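Local coordinates for Adhesin/hemolysin (Burkholderia pseudomallei 1026a, PDB 4G6V), which acts as the toxin of a contact-dependent growth inhibition system, a tRNase that inhibits neighbouring bacteria and is captured here in complex with its immunity protein CdiI, at residues D102-A107 / T116-K121; R112-T117 / S137-A142; N120-G125 / P154-V159; P92-N97 / N129-L134; A70-N75 / G166-I171. All blocks are in the same frame, centred on the assembly; numbering follows the deposited sequence.

Interaction 1: D102-A107 / T116-K121; sequences DNYAPA and TTISNK
Tyr-104 reaches from the end of strand 99-104 to Thr-117, Ile-118 and Lys-121 of helix 111-123, and each of the three crosses the tyrosine side chain at about a right angle. They spread out along the ring. Thr-117 takes the phenol end, its CG2 methyl 3.6 Å from Tyr-104 OH. Ile-118 comes to the CD2-CE2 side, with CG1 3.9 Å from Tyr-104 CD2. On the CD1 side, Lys-121 brings CE to 3.8 Å from Tyr-104 CD1, an off-centre CH-pi contact whose direction is 29° off the ring normal. With CG anti to the backbone N (chi1 163°), the ring fills the gap between strand and helix, whose short axes run nearly antiparallel, 11.3 Å apart. On the side turned away from the helix, Pro-106 CD sits over the ring centre, 3.9 Å above its plane. This is the inside of a beta-alpha-beta unit, strand 99-104, helix 111-123 and strand 129-133, in a toxin of the PDDEXK clan. Asp-102 and Lys-121 are probably both active-site residues, as in a near-identical toxin. Bending at chi4 (-59°), the lysine chain lays its methylene near the ring while NZ makes salt bridges to Asp-96 and Asp-4 of CdiI; Asp-102 OD2 remains 7.0 Å from Lys-121 NZ. Thr-117 OG1 is hydrogen-bonded to Asn-113 O and to Asn-97 of CdiI.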
# COMPACT_ATOMS: atom_id res chain seq x y z
N ASP A 102 -5.10 0.44 8.56
CA ASP A 102 -3.94 0.90 7.81
C ASP A 102 -4.24 2.23 7.11
O ASP A 102 -5.38 2.48 6.71
CB ASP A 102 -3.47 -0.15 6.79
CG ASP A 102 -2.51 -1.17 7.40
OD1 ASP A 102 -2.15 -1.03 8.59
OD2 ASP A 102 -2.10 -2.10 6.67
N ASN A 103 -3.22 3.09 7.00
CA ASN A 103 -3.36 4.38 6.32
C ASN A 103 -3.01 4.26 4.85
O ASN A 103 -2.06 3.57 4.49
CB ASN A 103 -2.47 5.47 6.95
CG ASN A 103 -2.72 6.87 6.35
OD1 ASN A 103 -3.81 7.42 6.50
ND2 ASN A 103 -1.71 7.44 5.67
N TYR A 104 -3.80 4.91 4.00
CA TYR A 104 -3.53 4.98 2.57
C TYR A 104 -3.80 6.40 2.08
O TYR A 104 -4.92 6.92 2.20
CB TYR A 104 -4.38 3.94 1.82
CG TYR A 104 -4.52 4.15 0.33
CD1 TYR A 104 -3.41 4.44 -0.47
CD2 TYR A 104 -5.75 4.04 -0.28
CE1 TYR A 104 -3.56 4.63 -1.84
CE2 TYR A 104 -5.90 4.21 -1.65
CZ TYR A 104 -4.81 4.50 -2.43
OH TYR A 104 -4.99 4.66 -3.80
N ALA A 105 -2.76 7.04 1.58
CA ALA A 105 -2.83 8.46 1.29
C ALA A 105 -2.61 8.72 -0.19
O ALA A 105 -1.55 9.17 -0.59
CB ALA A 105 -1.84 9.24 2.14
N PRO A 106 -3.63 8.43 -1.00
CA PRO A 106 -3.54 8.51 -2.46
C PRO A 106 -3.14 9.91 -2.91
O PRO A 106 -3.66 10.89 -2.38
CB PRO A 106 -4.97 8.20 -2.92
CG PRO A 106 -5.83 8.59 -1.76
CD PRO A 106 -5.02 8.17 -0.56
N ALA A 107 -2.21 9.98 -3.86
CA ALA A 107 -1.85 11.24 -4.48
C ALA A 107 -2.58 11.31 -5.81
O ALA A 107 -2.85 12.40 -6.33
CB ALA A 107 -0.36 11.34 -4.67
N THR A 116 -9.02 0.07 -7.10
CA THR A 116 -8.20 -1.06 -7.53
C THR A 116 -7.06 -1.27 -6.52
O THR A 116 -6.68 -2.39 -6.19
CB THR A 116 -7.58 -0.84 -8.94
OG1 THR A 116 -8.61 -0.76 -9.94
CG2 THR A 116 -6.64 -1.98 -9.31
N THR A 117 -6.56 -0.16 -6.02
CA THR A 117 -5.39 -0.17 -5.16
C THR A 117 -5.76 -0.75 -3.82
O THR A 117 -5.12 -1.68 -3.34
CB THR A 117 -4.78 1.27 -5.06
OG1 THR A 117 -4.34 1.67 -6.36
CG2 THR A 117 -3.61 1.34 -4.09
N ILE A 118 -6.81 -0.21 -3.23
CA ILE A 118 -7.36 -0.74 -2.00
C ILE A 118 -7.64 -2.24 -2.13
O ILE A 118 -7.18 -3.05 -1.30
CB ILE A 118 -8.69 -0.05 -1.66
CG1 ILE A 118 -8.43 1.30 -1.00
CG2 ILE A 118 -9.51 -0.92 -0.71
CD1 ILE A 118 -9.61 2.24 -1.08
N SER A 119 -8.42 -2.59 -3.14
CA SER A 119 -8.77 -3.99 -3.40
C SER A 119 -7.54 -4.89 -3.30
O SER A 119 -7.55 -5.89 -2.55
CB SER A 119 -9.42 -4.14 -4.78
OG SER A 119 -9.97 -5.43 -4.93
N ASN A 120 -6.47 -4.52 -4.01
CA ASN A 120 -5.23 -5.30 -3.98
C ASN A 120 -4.42 -5.25 -2.69
O ASN A 120 -3.79 -6.24 -2.30
CB ASN A 120 -4.37 -5.01 -5.20
CG ASN A 120 -4.96 -5.62 -6.45
OD1 ASN A 120 -4.89 -6.84 -6.66
ND2 ASN A 120 -5.59 -4.79 -7.28
N LYS A 121 -4.45 -4.10 -2.01
CA LYS A 121 -3.89 -4.00 -0.68
C LYS A 121 -4.57 -5.03 0.22
O LYS A 121 -3.94 -5.63 1.07
CB LYS A 121 -4.06 -2.59 -0.11
CG LYS A 121 -2.94 -1.65 -0.43
CD LYS A 121 -3.39 -0.22 -0.28
CE LYS A 121 -2.27 0.79 -0.57
NZ LYS A 121 -1.08 0.62 0.32

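Interaction 2: R112-T117 / S137-A142; sequences RNIATT and SSASPA
A single methyl makes this contact: CD1 at the end of Ile-114, on helix 111-123, comes to rest against the loop that leads into helix 141-150. Ser-137 OG lies 4.1 Å from Ile-114 CD1, and Ala-139 CB is 4.2 Å from the same Ile-114 CD1, so the methyl rests between one hydroxyl and one methyl of the loop. The isoleucine reaches that far because its CG1 branch is anti to the carbonyl carbon (chi1 -59°) and then runs on extended, leaving CG2 to the side facing Tyr-104. Pro-106 and Thr-108 also pack on Ile-114.

The next shell fixes the loop. Ser-137 OG accepts from the backbone of Ala-139, with Ala-139 N 3.1 Å from Ser-137 OG and a nearly straight N-H...O angle of 166°; this is an ST turn, and it brings both contact groups of the loop to the same side. The hydroxyl is also hydrogen-bonded to Thr-108 O, while the carbonyl of Ser-137 receives Lys-164 NZ. One residue after Ala-139, Ser-140 is the N-cap of helix 141-150, its OG bonded to Ala-143 N.

Ser-137 OG therefore has its polar partners in Ala-139 N and Thr-108 O, and Ile-114 meets it purely by van der Waals packing: the contact is buried and has no hydrogen bond across it, while those two bonds on the loop side fix where the hydroxyl sits.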
# COMPACT_ATOMS: atom_id res chain seq x y z
N ARG A 112 -11.23 5.15 -9.63
CA ARG A 112 -11.27 3.73 -9.96
C ARG A 112 -9.97 3.06 -9.52
O ARG A 112 -9.98 2.00 -8.88
CB ARG A 112 -11.52 3.53 -11.46
CG ARG A 112 -12.89 4.06 -11.88
CD ARG A 112 -13.25 3.79 -13.36
NE ARG A 112 -14.18 4.82 -13.85
CZ ARG A 112 -14.45 5.06 -15.14
NH1 ARG A 112 -13.88 4.33 -16.09
NH2 ARG A 112 -15.31 6.00 -15.50
N ASN A 113 -8.86 3.72 -9.85
CA ASN A 113 -7.53 3.23 -9.49
C ASN A 113 -7.35 3.17 -7.98
O ASN A 113 -6.74 2.22 -7.45
CB ASN A 113 -6.45 4.08 -10.16
CG ASN A 113 -6.38 3.87 -11.68
OD1 ASN A 113 -7.29 3.29 -12.28
ND2 ASN A 113 -5.32 4.34 -12.29
N ILE A 114 -7.89 4.16 -7.30
CA ILE A 114 -7.87 4.16 -5.85
C ILE A 114 -8.56 2.90 -5.32
O ILE A 114 -8.03 2.23 -4.44
CB ILE A 114 -8.55 5.42 -5.26
CG1 ILE A 114 -7.82 6.67 -5.75
CG2 ILE A 114 -8.57 5.35 -3.72
CD1 ILE A 114 -8.03 7.87 -4.87
N ALA A 115 -9.73 2.59 -5.87
CA ALA A 115 -10.41 1.33 -5.52
C ALA A 115 -9.54 0.12 -5.87
O ALA A 115 -9.35 -0.75 -5.01
CB ALA A 115 -11.78 1.21 -6.20
N THR A 116 -9.02 0.07 -7.10
CA THR A 116 -8.20 -1.06 -7.53
C THR A 116 -7.06 -1.27 -6.52
O THR A 116 -6.68 -2.39 -6.19
CB THR A 116 -7.58 -0.84 -8.94
OG1 THR A 116 -8.61 -0.76 -9.94
CG2 THR A 116 -6.64 -1.98 -9.31
N THR A 117 -6.56 -0.16 -6.02
CA THR A 117 -5.39 -0.17 -5.16
C THR A 117 -5.76 -0.75 -3.82
O THR A 117 -5.12 -1.68 -3.34
CB THR A 117 -4.78 1.27 -5.06
OG1 THR A 117 -4.34 1.67 -6.36
CG2 THR A 117 -3.61 1.34 -4.09
N SER A 137 -5.01 14.17 -2.66
CA SER A 137 -5.81 13.64 -3.76
C SER A 137 -6.92 14.60 -4.15
O SER A 137 -7.47 15.29 -3.31
CB SER A 137 -6.42 12.30 -3.35
OG SER A 137 -7.44 11.90 -4.24
N SER A 138 -7.29 14.62 -5.42
CA SER A 138 -8.38 15.48 -5.87
C SER A 138 -9.71 14.72 -5.99
O SER A 138 -10.69 15.26 -6.49
CB SER A 138 -8.03 16.15 -7.21
OG SER A 138 -8.02 15.23 -8.30
N ALA A 139 -9.72 13.48 -5.52
CA ALA A 139 -10.91 12.63 -5.59
C ALA A 139 -11.84 12.89 -4.42
O ALA A 139 -11.42 12.90 -3.27
CB ALA A 139 -10.51 11.16 -5.61
N SER A 140 -13.12 13.08 -4.72
CA SER A 140 -14.08 13.44 -3.68
C SER A 140 -14.43 12.24 -2.80
O SER A 140 -14.52 11.11 -3.30
CB SER A 140 -15.34 14.08 -4.29
OG SER A 140 -16.29 13.11 -4.71
N PRO A 141 -14.61 12.48 -1.50
CA PRO A 141 -15.08 11.45 -0.56
C PRO A 141 -16.33 10.76 -1.11
O PRO A 141 -16.45 9.54 -1.04
CB PRO A 141 -15.42 12.25 0.69
CG PRO A 141 -14.55 13.42 0.63
CD PRO A 141 -14.44 13.78 -0.84
N ALA A 142 -17.26 11.56 -1.65
CA ALA A 142 -18.50 11.06 -2.24
C ALA A 142 -18.25 10.00 -3.31
O ALA A 142 -18.91 8.96 -3.35
CB ALA A 142 -19.27 12.22 -2.87

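Interaction 3: N120-G125 / P154-V159; sequences NKVSSG and PGLGKV
Val-122, late in helix 111-123, packs against Pro-154, Gly-155 and Leu-156 in the loop that carries the chain from helix 141-150 into strand 159-162. That loop closes a second parallel beta-alpha-beta crossover, strand 129-133 to helix 141-150 to strand 159-162, so the contact joins the helix of one crossover to the return loop of the next.

The close part belongs to the valine. Its CG1, anti to the backbone N (chi1 172°), points into the loop backbone and meets no side chain there: Val-122 CG1 is 3.4 Å from Pro-154 O, 3.8 Å from Gly-155 C and 4.1 Å from Leu-156 N. Gly-155 turns the chain with a positive phi (90°) and has no side chain on the flank where the methyl arrives, which lets the helix approach until the alpha carbons of Val-122 and Gly-155 are 6.4 Å apart. The other methyl, CG2, serves Leu-156, whose side chain crosses the valine at about a right angle and also touches Ile-130 of strand 129-133. Here the contact turns inward to the sheet.

The other flank is looser. Pro-154 and Gly-155 are exposed, and the proline contributes its carbonyl while its ring stays clear of the valine. One residue before Val-122 in the helix is Lys-121, probably an active-site residue. On the inward side, Leu-156 CD1 lies 4.2 Å from Val-122 CG2.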
# COMPACT_ATOMS: atom_id res chain seq x y z
N ASN A 120 -6.47 -4.52 -4.01
CA ASN A 120 -5.23 -5.30 -3.98
C ASN A 120 -4.42 -5.25 -2.69
O ASN A 120 -3.79 -6.24 -2.30
CB ASN A 120 -4.37 -5.01 -5.20
CG ASN A 120 -4.96 -5.62 -6.45
OD1 ASN A 120 -4.89 -6.84 -6.66
ND2 ASN A 120 -5.59 -4.79 -7.28
N LYS A 121 -4.45 -4.10 -2.01
CA LYS A 121 -3.89 -4.00 -0.68
C LYS A 121 -4.57 -5.03 0.22
O LYS A 121 -3.94 -5.63 1.07
CB LYS A 121 -4.06 -2.59 -0.11
CG LYS A 121 -2.94 -1.65 -0.43
CD LYS A 121 -3.39 -0.22 -0.28
CE LYS A 121 -2.27 0.79 -0.57
NZ LYS A 121 -1.08 0.62 0.32
N VAL A 122 -5.87 -5.22 0.01
CA VAL A 122 -6.60 -6.26 0.72
C VAL A 122 -6.24 -7.66 0.24
O VAL A 122 -5.74 -8.47 1.02
CB VAL A 122 -8.13 -6.03 0.66
CG1 VAL A 122 -8.89 -7.26 1.25
CG2 VAL A 122 -8.49 -4.73 1.38
N SER A 123 -6.47 -7.96 -1.04
CA SER A 123 -6.19 -9.32 -1.56
C SER A 123 -4.72 -9.77 -1.46
O SER A 123 -4.45 -10.90 -1.06
CB SER A 123 -6.73 -9.53 -2.98
OG SER A 123 -6.41 -8.48 -3.87
N SER A 124 -3.77 -8.91 -1.81
CA SER A 124 -2.37 -9.34 -1.75
C SER A 124 -1.67 -8.95 -0.45
O SER A 124 -0.78 -9.66 0.03
CB SER A 124 -1.57 -8.86 -2.95
OG SER A 124 -1.72 -9.72 -4.06
N GLY A 125 -2.09 -7.82 0.12
CA GLY A 125 -1.46 -7.29 1.32
C GLY A 125 -2.13 -7.67 2.63
O GLY A 125 -1.53 -7.48 3.69
N PRO A 154 -13.92 -7.67 -2.18
CA PRO A 154 -13.85 -8.82 -1.26
C PRO A 154 -12.82 -8.58 -0.16
O PRO A 154 -11.73 -8.09 -0.43
CB PRO A 154 -13.42 -9.98 -2.16
CG PRO A 154 -13.97 -9.62 -3.53
CD PRO A 154 -13.86 -8.08 -3.60
N GLY A 155 -13.19 -8.90 1.08
CA GLY A 155 -12.29 -8.86 2.21
C GLY A 155 -12.26 -7.53 2.92
O GLY A 155 -11.78 -7.44 4.07
N LEU A 156 -12.78 -6.50 2.26
CA LEU A 156 -12.64 -5.13 2.74
C LEU A 156 -13.45 -4.89 4.02
O LEU A 156 -14.62 -5.24 4.09
CB LEU A 156 -13.01 -4.11 1.64
CG LEU A 156 -12.98 -2.63 2.05
CD1 LEU A 156 -11.62 -2.26 2.65
CD2 LEU A 156 -13.34 -1.71 0.90
N GLY A 157 -12.81 -4.29 5.02
CA GLY A 157 -13.46 -3.98 6.28
C GLY A 157 -14.03 -2.57 6.35
O GLY A 157 -14.64 -2.10 5.38
N LYS A 158 -13.85 -1.91 7.48
CA LYS A 158 -14.34 -0.55 7.64
C LYS A 158 -13.40 0.37 6.90
O LYS A 158 -12.18 0.19 6.92
CB LYS A 158 -14.43 -0.16 9.12
N VAL A 159 -13.98 1.35 6.22
CA VAL A 159 -13.16 2.40 5.62
C VAL A 159 -13.50 3.76 6.23
O VAL A 159 -14.67 4.17 6.27
CB VAL A 159 -13.35 2.44 4.11
CG1 VAL A 159 -12.65 3.65 3.54
CG2 VAL A 159 -12.80 1.16 3.50

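Interaction 4: P92-N97 / N129-L134; sequences PDYTIN and NIVVNL
The face of the mixed sheet on which helix 57-74 packs brings Tyr-94 and Ile-96 of strand 94-96 together with Val-131 of strand 129-133. The two strands are not direct neighbours: strand 99-104 runs between them, and the alpha carbons of Tyr-94 and Val-131 are 9.3 Å apart, as expected for strands two positions apart in a sheet. Side chains bridge that spacing above the middle strand.

One methyl serves both partners. Val-131 CG2, anti to the carbonyl carbon, is 3.7 Å from Ile-96 CD1 and 3.9 Å from Tyr-94 CE2. Both side chains cross the valine at about a right angle, and the methyl approaches the tyrosine ring obliquely. On the other side of the ring plane Asp-93 CB stands over the centre, 3.9 Å above it, so the ring is hemmed in between its sequence neighbour and the valine. Its far end is tied down as well, since Tyr-94 OH is hydrogen-bonded to Glu-66 O.

This holds the ring in the immediate surroundings of the active site. Asp-93 and Glu-66 are probably active-site residues, as in a near-identical toxin. The carboxylate of Asp-93 accepts from Asn-103 N and from the backbone N of Ala-2 of CdiI, and Asp-93 N in turn bonds Asp-102 OD1.

Among the surrounding elements, helix 57-74 covers the cluster through Ser-69, which touches Tyr-94 and Val-131, and Leu-73, which touches Ile-96; Phe-101 of the intervening strand 99-104 touches both Ile-96 and Val-131, and Ile-162 of strand 159-162 meets Val-131 from the next strand over.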
# COMPACT_ATOMS: atom_id res chain seq x y z
N PRO A 92 0.65 -3.56 11.54
CA PRO A 92 -0.30 -2.53 11.09
C PRO A 92 0.05 -1.11 11.55
O PRO A 92 0.80 -0.89 12.52
CB PRO A 92 -1.64 -2.98 11.69
CG PRO A 92 -1.29 -3.94 12.75
CD PRO A 92 0.03 -4.56 12.41
N ASP A 93 -0.50 -0.14 10.83
CA ASP A 93 -0.30 1.27 11.12
C ASP A 93 -0.90 1.68 12.46
O ASP A 93 -0.21 2.23 13.33
CB ASP A 93 -0.91 2.12 10.00
CG ASP A 93 -0.10 2.08 8.72
OD1 ASP A 93 1.09 1.67 8.77
OD2 ASP A 93 -0.65 2.47 7.66
N TYR A 94 -2.19 1.41 12.61
CA TYR A 94 -2.93 1.79 13.81
C TYR A 94 -3.71 0.64 14.41
O TYR A 94 -3.83 -0.45 13.82
CB TYR A 94 -3.99 2.82 13.47
CG TYR A 94 -3.59 3.84 12.46
CD1 TYR A 94 -2.54 4.74 12.70
CD2 TYR A 94 -4.30 3.97 11.27
CE1 TYR A 94 -2.19 5.69 11.79
CE2 TYR A 94 -3.97 4.94 10.35
CZ TYR A 94 -2.91 5.80 10.61
OH TYR A 94 -2.57 6.75 9.69
N THR A 95 -4.42 1.00 15.49
CA THR A 95 -5.54 0.26 16.08
C THR A 95 -6.60 1.33 16.41
O THR A 95 -6.31 2.25 17.19
CB THR A 95 -5.12 -0.48 17.36
OG1 THR A 95 -4.65 0.47 18.33
CG2 THR A 95 -4.02 -1.48 17.06
N ILE A 96 -7.80 1.26 15.82
CA ILE A 96 -8.77 2.33 15.99
C ILE A 96 -9.98 1.76 16.73
O ILE A 96 -10.76 0.94 16.19
CB ILE A 96 -9.14 2.97 14.64
CG1 ILE A 96 -7.92 3.65 14.03
CG2 ILE A 96 -10.26 4.00 14.80
CD1 ILE A 96 -8.22 4.41 12.79
N ASN A 97 -10.10 2.17 18.00
CA ASN A 97 -11.08 1.58 18.91
C ASN A 97 -10.98 0.05 18.91
O ASN A 97 -12.00 -0.66 18.91
CB ASN A 97 -12.50 2.04 18.56
CG ASN A 97 -12.66 3.54 18.64
OD1 ASN A 97 -11.78 4.23 19.15
ND2 ASN A 97 -13.78 4.06 18.15
N ASN A 129 -9.17 -3.02 7.38
CA ASN A 129 -9.69 -1.69 7.66
C ASN A 129 -8.71 -0.59 7.25
O ASN A 129 -7.55 -0.58 7.67
CB ASN A 129 -10.04 -1.58 9.13
CG ASN A 129 -10.97 -2.67 9.57
OD1 ASN A 129 -12.03 -2.87 8.96
ND2 ASN A 129 -10.58 -3.43 10.59
N ILE A 130 -9.20 0.33 6.42
CA ILE A 130 -8.34 1.33 5.80
C ILE A 130 -8.75 2.74 6.16
O ILE A 130 -9.93 3.11 6.01
CB ILE A 130 -8.42 1.26 4.27
CG1 ILE A 130 -8.44 -0.19 3.76
CG2 ILE A 130 -7.31 2.09 3.67
CD1 ILE A 130 -7.09 -0.80 3.57
N VAL A 131 -7.79 3.54 6.63
CA VAL A 131 -7.98 4.99 6.68
C VAL A 131 -7.52 5.56 5.34
O VAL A 131 -6.37 5.34 4.91
CB VAL A 131 -7.18 5.66 7.80
CG1 VAL A 131 -7.28 7.16 7.68
CG2 VAL A 131 -7.65 5.19 9.18
N VAL A 132 -8.44 6.23 4.65
CA VAL A 132 -8.09 6.86 3.39
C VAL A 132 -8.04 8.36 3.56
O VAL A 132 -9.07 8.99 3.74
CB VAL A 132 -9.08 6.57 2.29
CG1 VAL A 132 -8.63 7.31 1.00
CG2 VAL A 132 -9.24 5.05 2.06
N ASN A 133 -6.83 8.91 3.48
CA ASN A 133 -6.56 10.32 3.71
C ASN A 133 -6.41 11.08 2.41
O ASN A 133 -5.42 10.90 1.67
CB ASN A 133 -5.27 10.43 4.52
CG ASN A 133 -5.05 11.81 5.06
OD1 ASN A 133 -5.57 12.80 4.54
ND2 ASN A 133 -4.26 11.89 6.13
N LEU A 134 -7.38 11.95 2.13
CA LEU A 134 -7.42 12.66 0.84
C LEU A 134 -6.59 13.97 0.76
O LEU A 134 -6.82 14.79 -0.13
CB LEU A 134 -8.86 12.90 0.38
CG LEU A 134 -9.76 11.66 0.19
CD1 LEU A 134 -11.11 12.05 -0.40
CD2 LEU A 134 -9.10 10.59 -0.68

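Interaction 5: A70-N75 / G166-I171; sequences AVTLAN and GNITII
No ring or side-chain amide lies between Leu-73 and Ile-168, which meet as branched aliphatic chains; the flat group in the contact is the peptide that follows Gly-166, and its carbonyl oxygen has the Thr-72 methyl for company, with Thr-72 CG2 4.4 Å from Gly-166 O. The same methyl is equally far from the end of the isoleucine, Thr-72 CG2 to Ile-168 CD1 also being 4.4 Å. The closer meeting is one residue on. Leu-73 CD2 lies 3.5 Å from Ile-168 CD1 and 3.9 Å from Ile-168 CG1, the two side chains crossing obliquely.

Helix 57-74 packs across one face of the mixed sheet, and with Thr-72 and Leu-73 its last turn extends to strand 168-171, the outermost on that side within the chain. Gly-166, with its positive phi (80°), belongs to the turn that leads into this strand from strand 159-162.

With CG1 beside the backbone N and a bend at chi2 (-51°), Ile-168 brings CD1 to the helix. Around the pair, Tyr-78 touches both Leu-73 and Ile-168, Val-80 packs on the leucine, and Ile-160 and Ile-162 of the adjacent strand touch the isoleucine. Thr-72 OG1 makes a weak hydrogen bond back to Gln-68 O.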
# COMPACT_ATOMS: atom_id res chain seq x y z
N ALA A 70 -3.50 9.83 12.34
CA ALA A 70 -3.62 9.42 13.73
C ALA A 70 -4.08 10.59 14.60
O ALA A 70 -5.01 10.47 15.40
CB ALA A 70 -2.29 8.86 14.24
N VAL A 71 -3.42 11.72 14.46
CA VAL A 71 -3.73 12.88 15.28
C VAL A 71 -5.14 13.37 14.97
O VAL A 71 -5.90 13.72 15.88
CB VAL A 71 -2.67 14.00 15.08
CG1 VAL A 71 -3.21 15.40 15.48
CG2 VAL A 71 -1.40 13.65 15.84
N THR A 72 -5.49 13.38 13.69
CA THR A 72 -6.78 13.91 13.25
C THR A 72 -7.91 13.10 13.82
O THR A 72 -8.94 13.65 14.19
CB THR A 72 -6.89 13.95 11.70
OG1 THR A 72 -6.08 15.01 11.18
CG2 THR A 72 -8.33 14.16 11.24
N LEU A 73 -7.73 11.78 13.88
CA LEU A 73 -8.77 10.89 14.37
C LEU A 73 -8.88 10.95 15.89
O LEU A 73 -9.98 11.02 16.45
CB LEU A 73 -8.56 9.45 13.86
CG LEU A 73 -8.87 9.36 12.37
CD1 LEU A 73 -8.80 7.94 11.85
CD2 LEU A 73 -10.21 9.98 12.03
N ALA A 74 -7.73 10.94 16.56
CA ALA A 74 -7.71 11.03 18.01
C ALA A 74 -8.47 12.29 18.44
O ALA A 74 -9.16 12.30 19.46
CB ALA A 74 -6.29 11.02 18.52
N ASN A 75 -8.37 13.35 17.64
CA ASN A 75 -9.05 14.60 17.97
C ASN A 75 -10.51 14.60 17.54
O ASN A 75 -11.22 15.58 17.76
CB ASN A 75 -8.33 15.83 17.39
CG ASN A 75 -7.00 16.12 18.08
OD1 ASN A 75 -6.80 15.76 19.25
ND2 ASN A 75 -6.07 16.77 17.36
N GLY A 166 -10.37 17.79 6.85
CA GLY A 166 -10.39 17.02 8.08
C GLY A 166 -11.76 16.48 8.50
O GLY A 166 -11.97 16.08 9.65
N ASN A 167 -12.71 16.48 7.57
CA ASN A 167 -14.03 15.86 7.81
C ASN A 167 -14.03 14.34 7.65
O ASN A 167 -13.59 13.80 6.62
CB ASN A 167 -15.09 16.44 6.88
CG ASN A 167 -15.24 17.93 7.04
OD1 ASN A 167 -15.31 18.43 8.17
ND2 ASN A 167 -15.26 18.66 5.91
N ILE A 168 -14.54 13.65 8.66
CA ILE A 168 -14.62 12.19 8.62
C ILE A 168 -15.95 11.70 8.07
O ILE A 168 -17.02 12.05 8.58
CB ILE A 168 -14.42 11.56 10.01
CG1 ILE A 168 -13.19 12.14 10.71
CG2 ILE A 168 -14.29 10.06 9.88
CD1 ILE A 168 -11.96 12.11 9.86
N THR A 169 -15.87 10.88 7.03
CA THR A 169 -16.99 10.02 6.64
C THR A 169 -16.63 8.54 6.81
O THR A 169 -15.46 8.15 6.74
CB THR A 169 -17.47 10.26 5.17
OG1 THR A 169 -16.42 9.95 4.25
CG2 THR A 169 -17.93 11.69 4.98
N ILE A 170 -17.65 7.71 7.02
CA ILE A 170 -17.46 6.28 7.20
C ILE A 170 -18.10 5.49 6.07
O ILE A 170 -19.21 5.79 5.63
CB ILE A 170 -18.07 5.81 8.52
CG1 ILE A 170 -17.41 6.52 9.70
CG2 ILE A 170 -17.91 4.32 8.68
CD1 ILE A 170 -16.01 6.06 9.94
N ILE A 171 -17.37 4.48 5.59
CA ILE A 171 -17.91 3.50 4.66
C ILE A 171 -17.80 2.13 5.33
O ILE A 171 -16.68 1.62 5.51
CB ILE A 171 -17.13 3.44 3.38
CG1 ILE A 171 -17.05 4.83 2.75
CG2 ILE A 171 -17.80 2.48 2.44
CD1 ILE A 171 -16.10 4.96 1.54

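Helix 111-123 carries interactions 1, 2 and 3 on one flank of the sheet. Interactions 1 and 2 lie 9 Å apart between centres and touch where Pro-106 CB meets Ile-114 CD1 at 3.6 Å; interaction 3 joins interaction 1 through Ile-118 and Leu-156. On the other flank, interactions 4 and 5 share the packing of helix 57-74, with Ile-96 CD1 3.7 Å from Leu-73 CD1. Strand 99-104 connects the two sides: a probable backbone hydrogen bond between Asp-102 O and Val-131 N links interactions 1 and 4. Together these two hold Asp-93, Asp-102 and Lys-121 of the probable active site, which CdiI covers; interaction 5, about 17 Å from interaction 1 between centres, is untouched by CdiI.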